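Local atomic coordinates of enoyl-CoA hydratase (Mycobacterium tuberculosis, PDB entry 5KJP), a protein that probably catalyses the reversible addition of water to the double bond of 2-enoyl-CoA thioesters in fatty acid breakdown, as a crotonase-family hydratase. Residues D246-E249 and G250-F254; K236-V239 and P240-S244; L47-A50 and M51-L54; I219-S222 and R223-P227. All coordinates share one frame; numbering follows the deposited sequence.

In the fold
From the N terminus, contact 3 comes first: about two turns of helix 41-56, the helical arm of the beta-alpha-beta unit made with strands 25-30 and 62-67, in the core of the crotonase fold. The other three follow in the C-terminal helices. Contact 4 lies where the chain leaves helix 209-221, contact 2 ends helix 230-242, and contact 1 lies within helix 245-255. None closes a long loop, and none nests or crosses; all run in series. Contacts 4 and 2 meet where Ile237 CD1 lies 3.9 Å from Trp225 CH2, and contacts 2 and 1 where Ala247 CB lies 3.4 Å from Val241 O. These three touch the second subunit; no other chain touches contact 3.

Contact 1: D246-E249 and G250-F254; sequences DAKE and GAIAF
Ile252 brings its CG1 branch up against the carbonyl oxygen of Lys248, CG1 standing 3.3 Å from Lys248 O, one turn back along helix 245-255, the last helix of this crotonase-fold chain. The position follows from chi1 of -68°, which sets CG1 beside its own backbone N and hence close to the oxygen that this N-H binds: Ile252 N to Lys248 O is 3.0 Å, with an N-H...O angle of 165°. The same CG1 is 4.4 Å from Lys248 CG, a loose apolar approach at the foot of the extended lysine chain.

The helix is regular here, with i to i+4 bonds from Gly250 N to Asp246 O, Ala251 N to Ala247 O and Ala253 N to Glu249 O. Both acidic side chains turn to the C-terminal tail instead: Asp246 takes backbone N-H groups of Thr263 and Gly264, one on each carboxylate oxygen, while Glu249 OE2 receives Arg261 N and forms a salt bridge with Arg258. Another face of the helix meets the second subunit, where Ala247 packs on Leu144 and Phe254 makes a cation-pi contact with Arg142, both of that subunit. On the tail side, the methyl of Ala253 sits close to the backbone one turn earlier, CB lying 3.2 Å from Glu249 O.

Contact 2: K236-V239 and P240-S244; sequences KILV and PVFTS
Thr243 places its hydroxyl between its backbone N and carbonyl carbon (chi1 59°), turning OG1 back to 3.1 Å from Val239 O. Thr243 N bonds to the same oxygen of Val239, at 3.1 Å. One residue earlier, Phe242 N binds Leu238 O with an N-H...O angle of 163°. A chi1 of -87° brings the phenyl ring beside Leu238, and chi2 turns its edge to this same carbonyl, CD1 of Phe242 lying 3.4 Å from Leu238 O near the ring plane. Beyond it, CE1 reaches Leu238 CD2 at 4.3 Å, and both side chains pack on Val145 of the second subunit.

The stretch is the C-terminal end of helix 230-242, kinked at Pro240, whose N has no hydrogen to give to the turn before. The proline ring crosses the Val239 side chain at about a right angle, the peptide link bringing Pro240 CD to 3.4 Å from Val239 CB. Val241 CG2 lies 3.7 Å from Ile237 O, and the side chain packs on Ala214 of helix 209-221. After Thr243 leaves helical geometry, Ser244 serves as N-cap of the next helix: its OG donates in the carbonyl plane to a lone pair of Val241 O, at 2.6 Å, and accepts from Ala247 N.

Contact 3: L47-A50 and M51-L54; sequences LADA and MDQL
Leu47 O accepts from Met51 N at 3.0 Å with an N-H...O angle of 159°, the first of four successive i to i+4 bonds that define about two uninterrupted turns of helix 41-56. This helix crosses over between parallel strands 25-30 and 62-67 as the alpha element of a beta-alpha-beta unit in the crotonase fold.

Met51, present as selenomethionine, bends at chi2 (-47°) after CG has come within 3.3 Å of Leu47 O. Leu47, Ala50 and Met51 touch Ile28 of strand 25-30, while Leu47 also touches Leu65 and Leu54 touches Ala63, both of strand 62-67. Met51 and Leu54 both reach Pro101 as well.

A polar edge runs along the helix through Asp49 and Asp52. The carboxylate carbon CG of Asp52 stands 3.2 Å from Ala48 O; with chi1 of -68° it lies beside its own backbone N. Asp49 OD1 and Asp52 OD2 approach to 4.5 Å, and one water lies within bonding distance of both, 2.6 Å from Asp49 OD1 and 2.7 Å from Asp52 OD2. A second water lies 2.8 Å from Asp52 OD2 and makes only a weak contact with Asp49 OD1. Arg45 forms a salt bridge with Asp49, and Arg92 with Asp52. Two like charges at this spacing would repel, so the arginines, perhaps aided by the water, probably offset that cost and favour both carboxylates remaining ionised.

Contact 4: I219-S222 and R223-P227; sequences ITES and RGWSP
The turn that leaves helix 209-221 is covered by the indole of Trp225, which folds back over Glu221 and Ser222, its CG lying beside its own backbone N, opposite the carbonyl carbon. Ser222 CA lies over one face of its six-membered ring, 3.8 Å from the centroid and 27° off the normal, a CH-pi contact. Glu221 O sits above the same face, 3.4 Å from the ring plane and offset toward the rim. Glu221 CB comes 3.7 Å from Trp225 CZ2, and the carboxylate stands almost perpendicular to the ring, at 88°; its OE2 is paired with Arg217.

Here the chain passes into the loop before helix 230-242, whose Glu233, Gln234 and Ile237 also touch the indole. Two backbone bonds shape the exit with i to i+3 spacing: Gly224 N to Glu221 O and Trp225 N to Ser222 O, both 3.0 Å. In the second the donor stands 70° out of the carbonyl plane.

Arg223 runs back along the helix, extended from CG to NE, with CG 3.1 Å from Thr220 O. Its guanidinium passes Thr220 CG2, NH2 being 4.2 Å away; NH1 forms a salt bridge with Glu156, and NH2 a hydrogen bond with Tyr160 OH of the second subunit.

Contact 1: D246-E249 and G250-F254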
loop_
_atom_site.group_PDB
_atom_site.type_symbol
_atom_site.label_atom_id
_atom_site.label_comp_id
_atom_site.label_asym_id
_atom_site.label_seq_id
_atom_site.Cartn_x
_atom_site.Cartn_y
_atom_site.Cartn_z
ATOM N N ASP A 246 25.489 -16.822 -14.651
ATOM C CA ASP A 246 25.354 -15.376 -14.757
ATOM C C ASP A 246 25.807 -14.678 -13.482
ATOM O O ASP A 246 26.281 -13.537 -13.530
ATOM C CB ASP A 246 23.909 -14.989 -15.092
ATOM C CG ASP A 246 23.615 -15.066 -16.585
ATOM O OD1 ASP A 246 24.571 -15.214 -17.386
ATOM O OD2 ASP A 246 22.427 -14.976 -16.960
ATOM N N ALA A 247 25.663 -15.353 -12.346
ATOM C CA ALA A 247 26.121 -14.788 -11.080
ATOM C C ALA A 247 27.639 -14.636 -11.112
ATOM O O ALA A 247 28.186 -13.637 -10.636
ATOM C CB ALA A 247 25.685 -15.661 -9.897
ATOM N N LYS A 248 28.315 -15.625 -11.689
ATOM C CA LYS A 248 29.767 -15.567 -11.834
ATOM C C LYS A 248 30.157 -14.455 -12.802
ATOM O O LYS A 248 31.035 -13.645 -12.514
ATOM C CB LYS A 248 30.318 -16.913 -12.317
ATOM C CG LYS A 248 31.801 -16.899 -12.633
ATOM C CD LYS A 248 32.266 -18.282 -13.069
ATOM C CE LYS A 248 33.716 -18.263 -13.511
ATOM N NZ LYS A 248 34.174 -19.636 -13.880
ATOM N N GLU A 249 29.490 -14.426 -13.952
ATOM C CA GLU A 249 29.769 -13.440 -14.988
ATOM C C GLU A 249 29.524 -12.018 -14.483
ATOM O O GLU A 249 30.279 -11.099 -14.800
ATOM C CB GLU A 249 28.913 -13.728 -16.227
ATOM C CG GLU A 249 28.912 -12.642 -17.290
ATOM C CD GLU A 249 30.260 -12.456 -17.968
ATOM O OE1 GLU A 249 31.167 -13.296 -17.773
ATOM O OE2 GLU A 249 30.410 -11.457 -18.700
ATOM N N GLY A 250 28.471 -11.845 -13.689
ATOM C CA GLY A 250 28.141 -10.547 -13.138
ATOM C C GLY A 250 29.240 -10.042 -12.227
ATOM O O GLY A 250 29.590 -8.860 -12.255
ATOM N N ALA A 251 29.801 -10.945 -11.426
ATOM C CA ALA A 251 30.863 -10.576 -10.496
ATOM C C ALA A 251 32.154 -10.253 -11.247
ATOM O O ALA A 251 32.848 -9.291 -10.919
ATOM C CB ALA A 251 31.096 -11.693 -9.486
ATOM N N ILE A 252 32.468 -11.069 -12.250
ATOM C CA ILE A 252 33.652 -10.862 -13.077
ATOM C C ILE A 252 33.570 -9.534 -13.820
ATOM O O ILE A 252 34.519 -8.744 -13.813
ATOM C CB ILE A 252 33.829 -11.998 -14.108
ATOM C CG1 ILE A 252 34.175 -13.315 -13.410
ATOM C CG2 ILE A 252 34.906 -11.639 -15.119
ATOM C CD1 ILE A 252 35.546 -13.331 -12.785
ATOM N N ALA A 253 32.428 -9.299 -14.462
ATOM C CA ALA A 253 32.230 -8.102 -15.269
ATOM C C ALA A 253 32.358 -6.838 -14.431
ATOM O O ALA A 253 33.024 -5.883 -14.833
ATOM C CB ALA A 253 30.875 -8.145 -15.948
ATOM N N PHE A 254 31.724 -6.843 -13.261
ATOM C CA PHE A 254 31.787 -5.706 -12.354
ATOM C C PHE A 254 33.226 -5.423 -11.922
ATOM O O PHE A 254 33.667 -4.274 -11.924
ATOM C CB PHE A 254 30.904 -5.945 -11.126
ATOM C CG PHE A 254 30.515 -4.685 -10.411
ATOM C CD1 PHE A 254 29.232 -4.178 -10.524
ATOM C CD2 PHE A 254 31.442 -3.991 -9.644
ATOM C CE1 PHE A 254 28.872 -3.012 -9.871
ATOM C CE2 PHE A 254 31.089 -2.822 -8.991
ATOM C CZ PHE A 254 29.802 -2.335 -9.102
#

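Contact 2: K236-V239 and P240-S244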
loop_
_atom_site.group_PDB
_atom_site.type_symbol
_atom_site.label_atom_id
_atom_site.label_comp_id
_atom_site.label_asym_id
_atom_site.label_seq_id
_atom_site.Cartn_x
_atom_site.Cartn_y
_atom_site.Cartn_z
ATOM N N LYS A 236 14.382 -20.479 -1.621
ATOM C CA LYS A 236 14.243 -21.497 -2.664
ATOM C C LYS A 236 14.397 -20.886 -4.053
ATOM O O LYS A 236 14.885 -21.528 -4.983
ATOM C CB LYS A 236 12.888 -22.193 -2.562
ATOM C CG LYS A 236 12.595 -22.816 -1.206
ATOM C CD LYS A 236 11.123 -23.194 -1.108
ATOM C CE LYS A 236 10.810 -23.909 0.195
ATOM N NZ LYS A 236 9.342 -23.952 0.455
ATOM N N ILE A 237 13.962 -19.643 -4.189
ATOM C CA ILE A 237 14.075 -18.939 -5.457
ATOM C C ILE A 237 15.480 -18.342 -5.598
ATOM O O ILE A 237 16.023 -18.261 -6.704
ATOM C CB ILE A 237 12.993 -17.848 -5.570
ATOM C CG1 ILE A 237 11.599 -18.485 -5.505
ATOM C CG2 ILE A 237 13.152 -17.044 -6.856
ATOM C CD1 ILE A 237 10.474 -17.479 -5.358
ATOM N N LEU A 238 16.082 -17.963 -4.471
ATOM C CA LEU A 238 17.401 -17.323 -4.477
ATOM C C LEU A 238 18.534 -18.244 -4.917
ATOM O O LEU A 238 19.421 -17.831 -5.664
ATOM C CB LEU A 238 17.740 -16.771 -3.089
ATOM C CG LEU A 238 16.972 -15.557 -2.568
ATOM C CD1 LEU A 238 17.509 -15.150 -1.206
ATOM C CD2 LEU A 238 17.090 -14.409 -3.546
ATOM N N VAL A 239 18.520 -19.480 -4.431
ATOM C CA VAL A 239 19.669 -20.372 -4.601
ATOM C C VAL A 239 20.045 -20.614 -6.075
ATOM O O VAL A 239 21.217 -20.475 -6.425
ATOM C CB VAL A 239 19.435 -21.725 -3.887
ATOM C CG1 VAL A 239 20.523 -22.727 -4.255
ATOM C CG2 VAL A 239 19.391 -21.514 -2.385
ATOM N N PRO A 240 19.067 -20.941 -6.948
ATOM C CA PRO A 240 19.462 -21.157 -8.348
ATOM C C PRO A 240 20.066 -19.916 -9.010
ATOM O O PRO A 240 20.865 -20.052 -9.937
ATOM C CB PRO A 240 18.144 -21.537 -9.030
ATOM C CG PRO A 240 17.312 -22.101 -7.940
ATOM C CD PRO A 240 17.642 -21.261 -6.744
ATOM N N VAL A 241 19.695 -18.728 -8.540
ATOM C CA VAL A 241 20.269 -17.504 -9.084
ATOM C C VAL A 241 21.721 -17.350 -8.636
ATOM O O VAL A 241 22.616 -17.091 -9.450
ATOM C CB VAL A 241 19.459 -16.261 -8.661
ATOM C CG1 VAL A 241 20.136 -14.992 -9.161
ATOM C CG2 VAL A 241 18.035 -16.358 -9.200
ATOM N N PHE A 242 21.957 -17.527 -7.341
ATOM C CA PHE A 242 23.287 -17.321 -6.780
ATOM C C PHE A 242 24.322 -18.331 -7.276
ATOM O O PHE A 242 25.518 -18.055 -7.238
ATOM C CB PHE A 242 23.220 -17.344 -5.252
ATOM C CG PHE A 242 22.915 -16.005 -4.651
ATOM C CD1 PHE A 242 21.657 -15.445 -4.786
ATOM C CD2 PHE A 242 23.893 -15.296 -3.969
ATOM C CE1 PHE A 242 21.373 -14.202 -4.244
ATOM C CE2 PHE A 242 23.614 -14.055 -3.423
ATOM C CZ PHE A 242 22.351 -13.508 -3.561
ATOM N N THR A 243 23.870 -19.489 -7.750
ATOM C CA THR A 243 24.787 -20.507 -8.252
ATOM C C THR A 243 24.827 -20.546 -9.777
ATOM O O THR A 243 25.450 -21.427 -10.362
ATOM C CB THR A 243 24.410 -21.908 -7.733
ATOM O OG1 THR A 243 23.081 -22.224 -8.158
ATOM C CG2 THR A 243 24.486 -21.956 -6.211
ATOM N N SER A 244 24.168 -19.588 -10.417
ATOM C CA SER A 244 24.103 -19.570 -11.875
ATOM C C SER A 244 25.417 -19.123 -12.506
ATOM O O SER A 244 26.244 -18.482 -11.856
ATOM C CB SER A 244 22.973 -18.650 -12.348
ATOM O OG SER A 244 23.212 -17.306 -11.952
#

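Contact 3: L47-A50 and M51-L54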
loop_
_atom_site.group_PDB
_atom_site.type_symbol
_atom_site.label_atom_id
_atom_site.label_comp_id
_atom_site.label_asym_id
_atom_site.label_seq_id
_atom_site.Cartn_x
_atom_site.Cartn_y
_atom_site.Cartn_z
ATOM N N LEU A 47 -3.041 -11.772 -27.703
ATOM C CA LEU A 47 -2.318 -11.399 -26.491
ATOM C C LEU A 47 -1.748 -12.624 -25.784
ATOM O O LEU A 47 -0.604 -12.606 -25.327
ATOM C CB LEU A 47 -3.234 -10.618 -25.539
ATOM C CG LEU A 47 -3.622 -9.218 -26.021
ATOM C CD1 LEU A 47 -4.636 -8.562 -25.087
ATOM C CD2 LEU A 47 -2.375 -8.354 -26.163
ATOM N N ALA A 48 -2.549 -13.685 -25.694
ATOM C CA ALA A 48 -2.113 -14.911 -25.035
ATOM C C ALA A 48 -0.930 -15.529 -25.778
ATOM O O ALA A 48 0.047 -15.958 -25.158
ATOM C CB ALA A 48 -3.262 -15.904 -24.940
ATOM N N ASP A 49 -1.020 -15.558 -27.105
ATOM C CA ASP A 49 0.057 -16.085 -27.933
ATOM C C ASP A 49 1.347 -15.287 -27.746
ATOM O O ASP A 49 2.437 -15.859 -27.688
ATOM C CB ASP A 49 -0.341 -16.075 -29.409
ATOM C CG ASP A 49 -1.391 -17.130 -29.750
ATOM O OD1 ASP A 49 -1.615 -18.061 -28.941
ATOM O OD2 ASP A 49 -1.984 -17.026 -30.845
ATOM N N ALA A 50 1.218 -13.964 -27.659
ATOM C CA ALA A 50 2.375 -13.087 -27.475
ATOM C C ALA A 50 3.066 -13.343 -26.134
ATOM O O ALA A 50 4.296 -13.372 -26.052
ATOM C CB ALA A 50 1.952 -11.623 -27.586
HETATM N N MSE A 51 2.275 -13.526 -25.080
HETATM C CA MSE A 51 2.838 -13.819 -23.765
HETATM C C MSE A 51 3.524 -15.190 -23.760
HETATM O O MSE A 51 4.572 -15.360 -23.120
HETATM C CB MSE A 51 1.755 -13.747 -22.679
HETATM C CG MSE A 51 1.116 -12.368 -22.507
HETATM SE SE MSE A 51 2.395 -10.873 -22.410
HETATM C CE MSE A 51 1.141 -9.425 -22.822
ATOM N N ASP A 52 2.945 -16.158 -24.474
ATOM C CA ASP A 52 3.572 -17.473 -24.631
ATOM C C ASP A 52 4.905 -17.333 -25.347
ATOM O O ASP A 52 5.894 -17.982 -24.988
ATOM C CB ASP A 52 2.674 -18.449 -25.408
ATOM C CG ASP A 52 1.425 -18.840 -24.641
ATOM O OD1 ASP A 52 1.363 -18.586 -23.420
ATOM O OD2 ASP A 52 0.502 -19.410 -25.260
ATOM N N GLN A 53 4.927 -16.480 -26.366
ATOM C CA GLN A 53 6.145 -16.252 -27.131
ATOM C C GLN A 53 7.227 -15.631 -26.254
ATOM O O GLN A 53 8.379 -16.076 -26.263
ATOM C CB GLN A 53 5.867 -15.351 -28.329
ATOM C CG GLN A 53 7.094 -15.070 -29.182
ATOM C CD GLN A 53 6.784 -14.157 -30.355
ATOM O OE1 GLN A 53 5.622 -13.858 -30.633
ATOM N NE2 GLN A 53 7.824 -13.698 -31.041
ATOM N N LEU A 54 6.844 -14.595 -25.511
ATOM C CA LEU A 54 7.740 -13.931 -24.570
ATOM C C LEU A 54 8.395 -14.929 -23.624
ATOM O O LEU A 54 9.618 -14.994 -23.532
ATOM C CB LEU A 54 6.982 -12.875 -23.752
ATOM C CG LEU A 54 7.731 -12.314 -22.536
ATOM C CD1 LEU A 54 8.955 -11.491 -22.970
ATOM C CD2 LEU A 54 6.788 -11.496 -21.651
HETATM O O HOH W 1 -1.831 -18.811 -26.471
HETATM O O HOH W 2 0.945 -20.162 -27.958
#

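Contact 4: I219-S222 and R223-P227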
loop_
_atom_site.group_PDB
_atom_site.type_symbol
_atom_site.label_atom_id
_atom_site.label_comp_id
_atom_site.label_asym_id
_atom_site.label_seq_id
_atom_site.Cartn_x
_atom_site.Cartn_y
_atom_site.Cartn_z
ATOM N N ILE A 219 8.648 -10.851 -5.682
ATOM C CA ILE A 219 7.706 -9.771 -5.378
ATOM C C ILE A 219 6.247 -10.211 -5.592
ATOM O O ILE A 219 5.386 -9.951 -4.745
ATOM C CB ILE A 219 8.006 -8.512 -6.208
ATOM C CG1 ILE A 219 9.335 -7.893 -5.743
ATOM C CG2 ILE A 219 6.865 -7.499 -6.082
ATOM C CD1 ILE A 219 9.789 -6.694 -6.561
ATOM N N THR A 220 5.976 -10.908 -6.694
ATOM C CA THR A 220 4.610 -11.360 -6.976
ATOM C C THR A 220 4.159 -12.473 -6.022
ATOM O O THR A 220 3.055 -12.425 -5.492
ATOM C CB THR A 220 4.445 -11.854 -8.445
ATOM O OG1 THR A 220 5.248 -13.019 -8.669
ATOM C CG2 THR A 220 4.841 -10.765 -9.445
ATOM N N GLU A 221 5.005 -13.469 -5.791
ATOM C CA GLU A 221 4.598 -14.607 -4.968
ATOM C C GLU A 221 4.567 -14.300 -3.470
ATOM O O GLU A 221 3.820 -14.934 -2.725
ATOM C CB GLU A 221 5.513 -15.805 -5.232
ATOM C CG GLU A 221 5.417 -16.327 -6.657
ATOM C CD GLU A 221 6.186 -17.620 -6.873
ATOM O OE1 GLU A 221 6.661 -18.209 -5.882
ATOM O OE2 GLU A 221 6.301 -18.051 -8.039
ATOM N N SER A 222 5.354 -13.323 -3.026
ATOM C CA SER A 222 5.418 -13.007 -1.601
ATOM C C SER A 222 4.083 -12.491 -1.075
ATOM O O SER A 222 3.846 -12.503 0.133
ATOM C CB SER A 222 6.518 -11.986 -1.316
ATOM O OG SER A 222 6.220 -10.737 -1.910
ATOM N N ARG A 223 3.212 -12.052 -1.982
ATOM C CA ARG A 223 1.867 -11.621 -1.606
ATOM C C ARG A 223 1.119 -12.733 -0.881
ATOM O O ARG A 223 0.252 -12.470 -0.049
ATOM C CB ARG A 223 1.051 -11.199 -2.828
ATOM C CG ARG A 223 1.700 -10.206 -3.774
ATOM C CD ARG A 223 0.716 -9.909 -4.906
ATOM N NE ARG A 223 1.356 -9.517 -6.158
ATOM C CZ ARG A 223 0.692 -9.096 -7.230
ATOM N NH1 ARG A 223 -0.632 -9.010 -7.201
ATOM N NH2 ARG A 223 1.348 -8.761 -8.334
ATOM N N GLY A 224 1.448 -13.975 -1.216
ATOM C CA GLY A 224 0.793 -15.122 -0.615
ATOM C C GLY A 224 1.636 -15.842 0.418
ATOM O O GLY A 224 1.356 -16.990 0.751
ATOM N N TRP A 225 2.670 -15.177 0.928
ATOM C CA TRP A 225 3.505 -15.764 1.974
ATOM C C TRP A 225 3.233 -15.112 3.323
ATOM O O TRP A 225 2.918 -13.928 3.393
ATOM C CB TRP A 225 4.992 -15.622 1.637
ATOM C CG TRP A 225 5.419 -16.291 0.371
ATOM C CD1 TRP A 225 4.745 -17.254 -0.319
ATOM C CD2 TRP A 225 6.630 -16.049 -0.353
ATOM N NE1 TRP A 225 5.463 -17.626 -1.436
ATOM C CE2 TRP A 225 6.623 -16.898 -1.478
ATOM C CE3 TRP A 225 7.722 -15.193 -0.159
ATOM C CZ2 TRP A 225 7.662 -16.914 -2.406
ATOM C CZ3 TRP A 225 8.749 -15.208 -1.081
ATOM C CH2 TRP A 225 8.713 -16.064 -2.190
ATOM N N SER A 226 3.367 -15.882 4.395
ATOM C CA SER A 226 3.267 -15.323 5.737
ATOM C C SER A 226 4.611 -14.726 6.140
ATOM O O SER A 226 5.653 -15.165 5.650
ATOM C CB SER A 226 2.839 -16.390 6.742
ATOM O OG SER A 226 3.524 -17.607 6.512
ATOM N N PRO A 227 4.591 -13.717 7.026
ATOM C CA PRO A 227 5.825 -13.145 7.573
ATOM C C PRO A 227 6.773 -14.215 8.115
ATOM O O PRO A 227 7.985 -14.092 7.958
ATOM C CB PRO A 227 5.318 -12.246 8.702
ATOM C CG PRO A 227 3.968 -11.821 8.246
ATOM C CD PRO A 227 3.394 -13.007 7.514
#